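PDB 4OJU: hypothetical leucine rich repeat protein from Pseudoflavonifractor capillosus, which is of unknown function but, as a BspA-type leucine-rich repeat protein, probably binds other proteins, and also binds magnesium ions. Local coordinates for residues V77-L91 with N99-A113. Residues are numbered along the deposited sequence; the frame is centred on the assembly and turned at random. Where two conformers were deposited one is given.
With MG (magnesium ion), chain H.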
ATOM      1  N   VAL A  77     -23.399  16.371   5.671  1.00 21.65           N
ATOM      2  CA  VAL A  77     -21.954  16.478   5.374  1.00 20.40           C
ATOM      3  C   VAL A  77     -21.663  16.402   3.872  1.00 25.84           C
ATOM      4  O   VAL A  77     -22.078  15.457   3.185  1.00 25.38           O
ATOM      5  CB  VAL A  77     -21.160  15.410   6.176  1.00 22.49           C
ATOM      6  CG1 VAL A  77     -19.678  15.381   5.787  1.00 21.30           C
ATOM      7  CG2 VAL A  77     -21.306  15.640   7.685  1.00 22.13           C
ATOM      8  N   ILE A  78     -20.903  17.397   3.387  1.00 22.70           N
ATOM      9  CA  ILE A  78     -20.479  17.529   1.986  1.00 24.23           C
ATOM     10  C   ILE A  78     -19.032  17.041   1.830  1.00 24.89           C
ATOM     11  O   ILE A  78     -18.674  16.497   0.789  1.00 23.21           O
ATOM     12  CB  ILE A  78     -20.628  19.014   1.532  1.00 29.56           C
ATOM     13  CG1 ILE A  78     -22.073  19.536   1.698  1.00 32.35           C
ATOM     14  CG2 ILE A  78     -20.094  19.270   0.103  1.00 31.57           C
ATOM     15  CD1 ILE A  78     -23.171  18.695   1.103  1.00 44.87           C
ATOM     16  N   SER A  79     -18.200  17.248   2.860  1.00 21.68           N
ATOM     17  CA  SER A  79     -16.798  16.854   2.759  1.00 20.74           C
ATOM     18  C   SER A  79     -16.247  16.324   4.072  1.00 22.44           C
ATOM     19  O   SER A  79     -16.619  16.768   5.159  1.00 20.58           O
ATOM     20  CB  SER A  79     -15.954  18.031   2.252  1.00 25.71           C
ATOM     21  OG  SER A  79     -15.565  18.943   3.260  1.00 42.66           O
ATOM     22  N   ILE A  80     -15.341  15.353   3.952  1.00 18.98           N
ATOM     23  CA  ILE A  80     -14.622  14.763   5.086  1.00 18.10           C
ATOM     24  C   ILE A  80     -13.190  15.198   4.897  1.00 22.96           C
ATOM     25  O   ILE A  80     -12.611  14.936   3.840  1.00 22.95           O
ATOM     26  CB  ILE A  80     -14.810  13.229   5.166  1.00 20.10           C
ATOM     27  CG1 ILE A  80     -16.291  12.902   5.499  1.00 19.89           C
ATOM     28  CG2 ILE A  80     -13.859  12.612   6.215  1.00 19.16           C
ATOM     29  CD1 ILE A  80     -16.659  11.450   5.306  1.00 21.96           C
ATOM     30  N   GLY A  81     -12.661  15.895   5.904  1.00 19.69           N
ATOM     31  CA  GLY A  81     -11.344  16.503   5.867  1.00 19.70           C
ATOM     32  C   GLY A  81     -10.181  15.536   5.934  1.00 21.47           C
ATOM     33  O   GLY A  81     -10.342  14.341   6.197  1.00 18.68           O
ATOM     34  N   ARG A  82      -9.001  16.088   5.729  1.00 18.08           N
ATOM     35  CA  ARG A  82      -7.736  15.366   5.740  1.00 18.98           C
ATOM     36  C   ARG A  82      -7.519  14.660   7.088  1.00 22.67           C
ATOM     37  O   ARG A  82      -7.689  15.283   8.129  1.00 21.88           O
ATOM     38  CB  ARG A  82      -6.602  16.367   5.455  1.00 19.05           C
ATOM     39  CG  ARG A  82      -5.209  15.770   5.572  1.00 22.87           C
ATOM     40  CD  ARG A  82      -4.139  16.800   5.239  1.00 25.62           C
ATOM     41  NE  ARG A  82      -2.811  16.198   5.404  1.00 25.39           N
ATOM     42  CZ  ARG A  82      -2.082  16.301   6.510  1.00 39.72           C
ATOM     43  NH1 ARG A  82      -2.522  17.013   7.543  1.00 24.38           N
ATOM     44  NH2 ARG A  82      -0.899  15.706   6.588  1.00 28.69           N
ATOM     45  N   LEU A  83      -7.180  13.359   7.076  1.00 19.79           N
ATOM     46  CA  LEU A  83      -6.928  12.586   8.305  1.00 19.37           C
ATOM     47  C   LEU A  83      -8.090  12.667   9.317  1.00 22.66           C
ATOM     48  O   LEU A  83      -7.853  12.452  10.487  1.00 23.07           O
ATOM     49  CB  LEU A  83      -5.615  13.089   8.975  1.00 19.50           C
ATOM     50  CG  LEU A  83      -4.334  12.837   8.210  1.00 23.71           C
ATOM     51  CD1 LEU A  83      -3.178  13.653   8.770  1.00 24.45           C
ATOM     52  CD2 LEU A  83      -3.944  11.372   8.281  1.00 23.83           C
ATOM     53  N   ALA A  84      -9.328  12.943   8.883  1.00 19.24           N
ATOM     54  CA  ALA A  84     -10.462  13.113   9.815  1.00 19.63           C
ATOM     55  C   ALA A  84     -10.640  11.913  10.737  1.00 23.82           C
ATOM     56  O   ALA A  84     -10.872  12.092  11.924  1.00 22.96           O
ATOM     57  CB  ALA A  84     -11.755  13.367   9.048  1.00 20.15           C
ATOM     58  N   PHE A  85     -10.508  10.686  10.199  1.00 20.90           N
ATOM     59  CA  PHE A  85     -10.660   9.468  11.000  1.00 21.06           C
ATOM     60  C   PHE A  85      -9.386   8.625  11.001  1.00 25.17           C
ATOM     61  O   PHE A  85      -9.452   7.410  11.204  1.00 26.45           O
ATOM     62  CB  PHE A  85     -11.822   8.624  10.463  1.00 21.48           C
ATOM     63  CG  PHE A  85     -13.150   9.318  10.549  1.00 21.68           C
ATOM     64  CD1 PHE A  85     -13.909   9.255  11.710  1.00 23.67           C
ATOM     65  CD2 PHE A  85     -13.646  10.038   9.468  1.00 21.21           C
ATOM     66  CE1 PHE A  85     -15.142   9.893  11.785  1.00 23.23           C
ATOM     67  CE2 PHE A  85     -14.887  10.663   9.539  1.00 23.17           C
ATOM     68  CZ  PHE A  85     -15.610  10.620  10.711  1.00 21.93           C
ATOM     69  N   ALA A  86      -8.243   9.243  10.790  1.00 19.45           N
ATOM     70  CA  ALA A  86      -7.019   8.468  10.708  1.00 19.70           C
ATOM     71  C   ALA A  86      -6.567   7.903  12.045  1.00 24.40           C
ATOM     72  O   ALA A  86      -6.805   8.518  13.091  1.00 24.82           O
ATOM     73  CB  ALA A  86      -5.923   9.332  10.126  1.00 20.30           C
ATOM     74  N   TYR A  87      -5.878   6.746  11.997  0.50 20.66           N
ATOM     75  CA  TYR A  87      -5.286   6.018  13.125  0.50 21.26           C
ATOM     76  C   TYR A  87      -6.338   5.607  14.163  0.50 25.22           C
ATOM     77  O   TYR A  87      -6.021   5.463  15.345  0.50 25.34           O
ATOM     78  CB  TYR A  87      -4.120   6.815  13.768  0.50 22.35           C
ATOM     79  CG  TYR A  87      -3.134   7.309  12.733  0.50 22.36           C
ATOM     80  CD1 TYR A  87      -2.262   6.430  12.094  0.50 23.92           C
ATOM     81  CD2 TYR A  87      -3.109   8.646  12.349  0.50 22.80           C
ATOM     82  CE1 TYR A  87      -1.401   6.867  11.087  0.50 21.92           C
ATOM     83  CE2 TYR A  87      -2.232   9.098  11.360  0.50 23.12           C
ATOM     84  CZ  TYR A  87      -1.394   8.202  10.719  0.50 27.10           C
ATOM     85  OH  TYR A  87      -0.530   8.645   9.750  0.50 25.48           O
ATOM     86  N   CYS A  88      -7.569   5.350  13.696  1.00 22.20           N
ATOM     87  CA  CYS A  88      -8.680   4.874  14.543  1.00 23.63           C
ATOM     88  C   CYS A  88      -8.678   3.362  14.453  1.00 27.46           C
ATOM     89  O   CYS A  88      -9.323   2.770  13.597  1.00 26.59           O
ATOM     90  CB  CYS A  88     -10.009   5.485  14.118  1.00 22.54           C
ATOM     91  SG  CYS A  88     -10.154   7.245  14.514  1.00 25.52           S
ATOM     92  N   ASN A  89      -7.903   2.745  15.326  1.00 26.96           N
ATOM     93  CA  ASN A  89      -7.648   1.329  15.221  1.00 27.97           C
ATOM     94  C   ASN A  89      -8.777   0.425  15.658  1.00 32.69           C
ATOM     95  O   ASN A  89      -8.692  -0.770  15.385  1.00 32.34           O
ATOM     96  CB  ASN A  89      -6.329   0.958  15.872  1.00 33.76           C
ATOM     97  CG  ASN A  89      -5.177   1.199  14.903  1.00 58.20           C
ATOM     98  OD1 ASN A  89      -5.325   1.217  13.642  1.00 36.85           O
ATOM     99  ND2 ASN A  89      -4.009   1.422  15.472  1.00 56.97           N
ATOM    100  N   SER A  90      -9.882   0.975  16.185  1.00 28.97           N
ATOM    101  CA  SER A  90     -11.032   0.130  16.512  1.00 29.22           C
ATOM    102  C   SER A  90     -12.186   0.415  15.558  1.00 30.41           C
ATOM    103  O   SER A  90     -13.225  -0.210  15.669  1.00 29.69           O
ATOM    104  CB  SER A  90     -11.480   0.341  17.955  1.00 31.80           C
ATOM    105  OG  SER A  90     -10.419   0.034  18.835  1.00 37.32           O
ATOM    106  N   LEU A  91     -12.005   1.327  14.608  1.00 27.08           N
ATOM    107  CA  LEU A  91     -13.078   1.726  13.697  1.00 26.29           C
ATOM    108  C   LEU A  91     -13.338   0.640  12.654  1.00 31.61           C
ATOM    109  O   LEU A  91     -12.468   0.353  11.828  1.00 28.81           O
ATOM    110  CB  LEU A  91     -12.756   3.084  13.042  1.00 24.08           C
ATOM    111  CG  LEU A  91     -13.802   3.676  12.080  1.00 27.21           C
ATOM    112  CD1 LEU A  91     -15.179   3.850  12.753  1.00 27.15           C
ATOM    113  CD2 LEU A  91     -13.326   4.998  11.516  1.00 24.79           C
ATOM    114  N   ASN A  99     -25.209  12.694  -0.196  0.50 27.64           N
ATOM    115  CA  ASN A  99     -24.878  14.132  -0.214  0.50 26.96           C
ATOM    116  C   ASN A  99     -23.362  14.359  -0.069  0.50 27.49           C
ATOM    117  O   ASN A  99     -22.887  15.428  -0.450  0.50 25.62           O
ATOM    118  CB  ASN A  99     -25.626  14.982   0.819  0.50 30.33           C
ATOM    119  CG  ASN A  99     -27.071  15.232   0.478  0.50 54.10           C
ATOM    120  OD1 ASN A  99     -27.408  15.756  -0.587  0.50 51.67           O
ATOM    121  ND2 ASN A  99     -27.954  14.863   1.391  0.50 44.65           N
ATOM    122  N   LEU A 100     -22.597  13.373   0.471  1.00 22.83           N
ATOM    123  CA  LEU A 100     -21.152  13.495   0.569  1.00 21.78           C
ATOM    124  C   LEU A 100     -20.585  13.654  -0.817  1.00 25.44           C
ATOM    125  O   LEU A 100     -20.983  12.892  -1.689  1.00 26.47           O
ATOM    126  CB  LEU A 100     -20.577  12.252   1.234  1.00 21.22           C
ATOM    127  CG  LEU A 100     -19.080  12.226   1.475  1.00 24.23           C
ATOM    128  CD1 LEU A 100     -18.650  13.316   2.533  1.00 23.80           C
ATOM    129  CD2 LEU A 100     -18.666  10.818   1.950  1.00 25.25           C
ATOM    130  N   ILE A 101     -19.719  14.657  -1.034  1.00 21.78           N
ATOM    131  CA  ILE A 101     -19.127  14.893  -2.355  1.00 22.38           C
ATOM    132  C   ILE A 101     -17.636  14.555  -2.363  1.00 26.96           C
ATOM    133  O   ILE A 101     -17.144  14.000  -3.349  1.00 28.29           O
ATOM    134  CB  ILE A 101     -19.350  16.374  -2.799  1.00 26.03           C
ATOM    135  CG1 ILE A 101     -20.846  16.811  -2.739  1.00 28.10           C
ATOM    136  CG2 ILE A 101     -18.739  16.663  -4.191  1.00 27.89           C
ATOM    137  CD1 ILE A 101     -21.843  16.061  -3.702  1.00 34.49           C
ATOM    138  N   TYR A 102     -16.917  14.953  -1.301  1.00 24.14           N
ATOM    139  CA  TYR A 102     -15.471  14.820  -1.223  1.00 24.29           C
ATOM    140  C   TYR A 102     -14.979  14.056  -0.020  1.00 25.65           C
ATOM    141  O   TYR A 102     -15.426  14.290   1.092  1.00 24.56           O
ATOM    142  CB  TYR A 102     -14.829  16.217  -1.150  1.00 28.57           C
ATOM    143  CG  TYR A 102     -15.183  17.112  -2.301  1.00 34.47           C
ATOM    144  CD1 TYR A 102     -14.689  16.864  -3.578  1.00 36.99           C
ATOM    145  CD2 TYR A 102     -16.018  18.214  -2.123  1.00 36.84           C
ATOM    146  CE1 TYR A 102     -15.027  17.681  -4.654  1.00 39.43           C
ATOM    147  CE2 TYR A 102     -16.327  19.065  -3.184  1.00 38.85           C
ATOM    148  CZ  TYR A 102     -15.849  18.780  -4.452  1.00 45.65           C
ATOM    149  OH  TYR A 102     -16.193  19.589  -5.512  1.00 49.65           O
ATOM    150  N   ILE A 103     -13.999  13.191  -0.238  1.00 21.92           N
ATOM    151  CA  ILE A 103     -13.284  12.479   0.815  1.00 20.44           C
ATOM    152  C   ILE A 103     -11.839  12.887   0.637  1.00 22.14           C
ATOM    153  O   ILE A 103     -11.217  12.526  -0.375  1.00 22.11           O
ATOM    154  CB  ILE A 103     -13.495  10.949   0.847  1.00 22.50           C
ATOM    155  CG1 ILE A 103     -15.018  10.600   0.821  1.00 21.47           C
ATOM    156  CG2 ILE A 103     -12.796  10.386   2.124  1.00 21.69           C
ATOM    157  CD1 ILE A 103     -15.372   9.042   0.788  1.00 24.62           C
ATOM    158  N   ASN A 104     -11.338  13.722   1.560  1.00 18.86           N
ATOM    159  CA  ASN A 104      -9.993  14.281   1.458  1.00 19.46           C
ATOM    160  C   ASN A 104      -8.933  13.286   1.809  1.00 23.96           C
ATOM    161  O   ASN A 104      -9.206  12.202   2.316  1.00 22.23           O
ATOM    162  CB  ASN A 104      -9.838  15.538   2.301  1.00 21.51           C
ATOM    163  CG  ASN A 104     -10.429  16.728   1.602  1.00 46.81           C
ATOM    164  OD1 ASN A 104      -9.794  17.364   0.772  1.00 54.04           O
ATOM    165  ND2 ASN A 104     -11.679  16.988   1.834  1.00 35.20           N
ATOM    166  N   GLU A 105      -7.695  13.669   1.526  1.00 23.14           N
ATOM    167  CA  GLU A 105      -6.543  12.813   1.655  1.00 23.29           C
ATOM    168  C   GLU A 105      -6.449  12.151   3.034  1.00 25.52           C
ATOM    169  O   GLU A 105      -6.604  12.801   4.075  1.00 22.65           O
ATOM    170  CB  GLU A 105      -5.273  13.595   1.295  1.00 25.96           C
ATOM    171  CG  GLU A 105      -4.274  13.885   2.396  1.00 43.65           C
ATOM    172  CD  GLU A 105      -3.086  14.724   1.961  1.00 65.26           C
ATOM    173  OE1 GLU A 105      -2.805  14.801   0.743  1.00 69.31           O
ATOM    174  OE2 GLU A 105      -2.437  15.318   2.846  1.00 47.54           O
ATOM    175  N   LEU A 106      -6.215  10.835   3.022  1.00 21.13           N
ATOM    176  CA  LEU A 106      -5.951  10.041   4.208  1.00 19.76           C
ATOM    177  C   LEU A 106      -7.071  10.117   5.271  1.00 23.51           C
ATOM    178  O   LEU A 106      -6.808   9.868   6.454  1.00 22.98           O
ATOM    179  CB  LEU A 106      -4.607  10.503   4.814  1.00 20.00           C
ATOM    180  CG  LEU A 106      -3.378  10.486   3.906  1.00 24.53           C
ATOM    181  CD1 LEU A 106      -2.191  11.189   4.588  1.00 25.66           C
ATOM    182  CD2 LEU A 106      -3.012   9.074   3.574  1.00 26.47           C
ATOM    183  N   ALA A 107      -8.306  10.430   4.874  1.00 19.13           N
ATOM    184  CA  ALA A 107      -9.441  10.580   5.809  1.00 18.99           C
ATOM    185  C   ALA A 107      -9.692   9.299   6.626  1.00 22.75           C
ATOM    186  O   ALA A 107     -10.078   9.388   7.784  1.00 20.81           O
ATOM    187  CB  ALA A 107     -10.702  10.965   5.046  1.00 19.44           C
ATOM    188  N   PHE A 108      -9.424   8.116   6.044  1.00 19.93           N
ATOM    189  CA  PHE A 108      -9.592   6.848   6.768  1.00 20.15           C
ATOM    190  C   PHE A 108      -8.261   6.101   6.744  1.00 24.96           C
ATOM    191  O   PHE A 108      -8.222   4.883   6.554  1.00 25.74           O
ATOM    192  CB  PHE A 108     -10.736   6.003   6.137  1.00 21.32           C
ATOM    193  CG  PHE A 108     -12.087   6.657   6.288  1.00 21.78           C
ATOM    194  CD1 PHE A 108     -12.815   6.518   7.464  1.00 23.71           C
ATOM    195  CD2 PHE A 108     -12.609   7.453   5.273  1.00 22.51           C
ATOM    196  CE1 PHE A 108     -14.059   7.140   7.610  1.00 24.32           C
ATOM    197  CE2 PHE A 108     -13.848   8.090   5.428  1.00 25.08           C
ATOM    198  CZ  PHE A 108     -14.548   7.949   6.606  1.00 23.43           C
ATOM    199  N   ALA A 109      -7.161   6.836   6.914  1.00 21.16           N
ATOM    200  CA  ALA A 109      -5.823   6.251   6.840  1.00 21.75           C
ATOM    201  C   ALA A 109      -5.433   5.479   8.087  1.00 25.39           C
ATOM    202  O   ALA A 109      -5.789   5.867   9.202  1.00 23.98           O
ATOM    203  CB  ALA A 109      -4.787   7.334   6.578  1.00 22.58           C
ATOM    204  N   SER A 110      -4.668   4.391   7.899  1.00 22.03           N
ATOM    205  CA  SER A 110      -4.158   3.547   8.992  1.00 22.47           C
ATOM    206  C   SER A 110      -5.262   3.161  10.031  1.00 25.84           C
ATOM    207  O   SER A 110      -5.062   3.300  11.246  1.00 22.73           O
ATOM    208  CB  SER A 110      -2.991   4.263   9.681  1.00 25.11           C
ATOM    209  OG  SER A 110      -2.350   3.485  10.678  1.00 29.40           O
ATOM    210  N   CYS A 111      -6.433   2.724   9.527  1.00 22.25           N
ATOM    211  CA  CYS A 111      -7.583   2.221  10.297  1.00 22.25           C
ATOM    212  C   CYS A 111      -7.567   0.729  10.072  1.00 27.13           C
ATOM    213  O   CYS A 111      -8.209   0.228   9.148  1.00 25.37           O
ATOM    214  CB  CYS A 111      -8.890   2.857   9.814  1.00 21.98           C
ATOM    215  SG  CYS A 111      -9.065   4.599  10.248  1.00 25.22           S
ATOM    216  N   ASP A 112      -6.812   0.026  10.881  1.00 26.67           N
ATOM    217  CA  ASP A 112      -6.518  -1.384  10.651  1.00 28.55           C
ATOM    218  C   ASP A 112      -7.685  -2.339  10.890  1.00 33.91           C
ATOM    219  O   ASP A 112      -7.607  -3.462  10.403  1.00 35.03           O
ATOM    220  CB  ASP A 112      -5.276  -1.800  11.454  1.00 31.95           C
ATOM    221  CG  ASP A 112      -4.021  -1.017  11.074  1.00 40.70           C
ATOM    222  OD1 ASP A 112      -3.986  -0.433   9.946  1.00 37.42           O
ATOM    223  OD2 ASP A 112      -3.051  -1.044  11.857  1.00 41.92           O
ATOM    224  N   ALA A 113      -8.772  -1.897  11.549  1.00 30.84           N
ATOM    225  CA  ALA A 113      -9.947  -2.756  11.743  1.00 31.35           C
ATOM    226  C   ALA A 113     -11.015  -2.475  10.655  1.00 32.60           C
ATOM    227  O   ALA A 113     -12.060  -3.121  10.646  1.00 32.91           O
ATOM    228  CB  ALA A 113     -10.532  -2.539  13.132  1.00 32.43           C
TER
HETATM  229 MG    MG H 204      -1.011  -0.185  11.727  1.00 45.64          MG
HETATM  230  O   HOH W   1      -0.159  14.884   3.889  1.00 40.00           O
HETATM  231  O   HOH W   2      -9.884   0.659  12.126  1.00 25.35           O
HETATM  232  O   HOH W   3      -1.524   0.974  13.317  1.00 41.31           O
HETATM  233  O   HOH W   4      -1.505   1.044  10.132  1.00 31.38           O
HETATM  234  O   HOH W   5      -0.266  -1.570  13.347  1.00 43.53           O
HETATM  235  O   HOH W   6      -0.145  -1.654  10.369  1.00 38.81           O
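Ser79 and Ile80 pair in parallel with Tyr102 and Ile103, and the backbones stay in step beyond this two-residue strand pairing, as in successive coils of a BspA-type leucine-rich repeat solenoid: Leu83, Phe85 and Tyr87 donate their N-H groups to the carbonyl oxygens of Glu105, Ala107 and Ala109. Just past the pairing, Ile80 O accepts two bonds from Asn104, one from the backbone N and one from ND2 (3.0 Å), which lies above the carbonyl plane. Inside the coil, Ile80 rests CG2 on Ala107 CB at 3.7 Å, while its CG1 meets Leu100 CD1. The Phe85 and Phe108 rings run side by side with planes only 3° apart, slid so far that they barely overlap; Phe85 CD2 lies 3.5 Å from Phe108 CE1. Phe63 stacks on Phe85, carrying the aromatic row into the preceding coil. Leu83 CD2 packs on Leu106 CB at 3.6 Å. On the outside, Arg82 extends alongside Glu105, with CG anti to the backbone N (chi1 174°), and NE forms a salt bridge to the anti lone pair of OE2 at 2.7 Å. Water 1 also links that oxygen to Arg82 NH2, while NH1 forms salt bridges to Glu60 of the same chain and to Glu65 of the second subunit. In the conformer given, Tyr87 sets CD1 and CE1 against Ser110 CB, and its OH bonds to Tyr87 OH of the second subunit. Asn89 OD1 takes a weak bond from Asp112 N. Asp112 OD2 binds magnesium at 2.2 Å, joined there by Glu105 of the second subunit, and water 4 on the metal hydrogen-bonds to Ser110 OG at 2.6 Å.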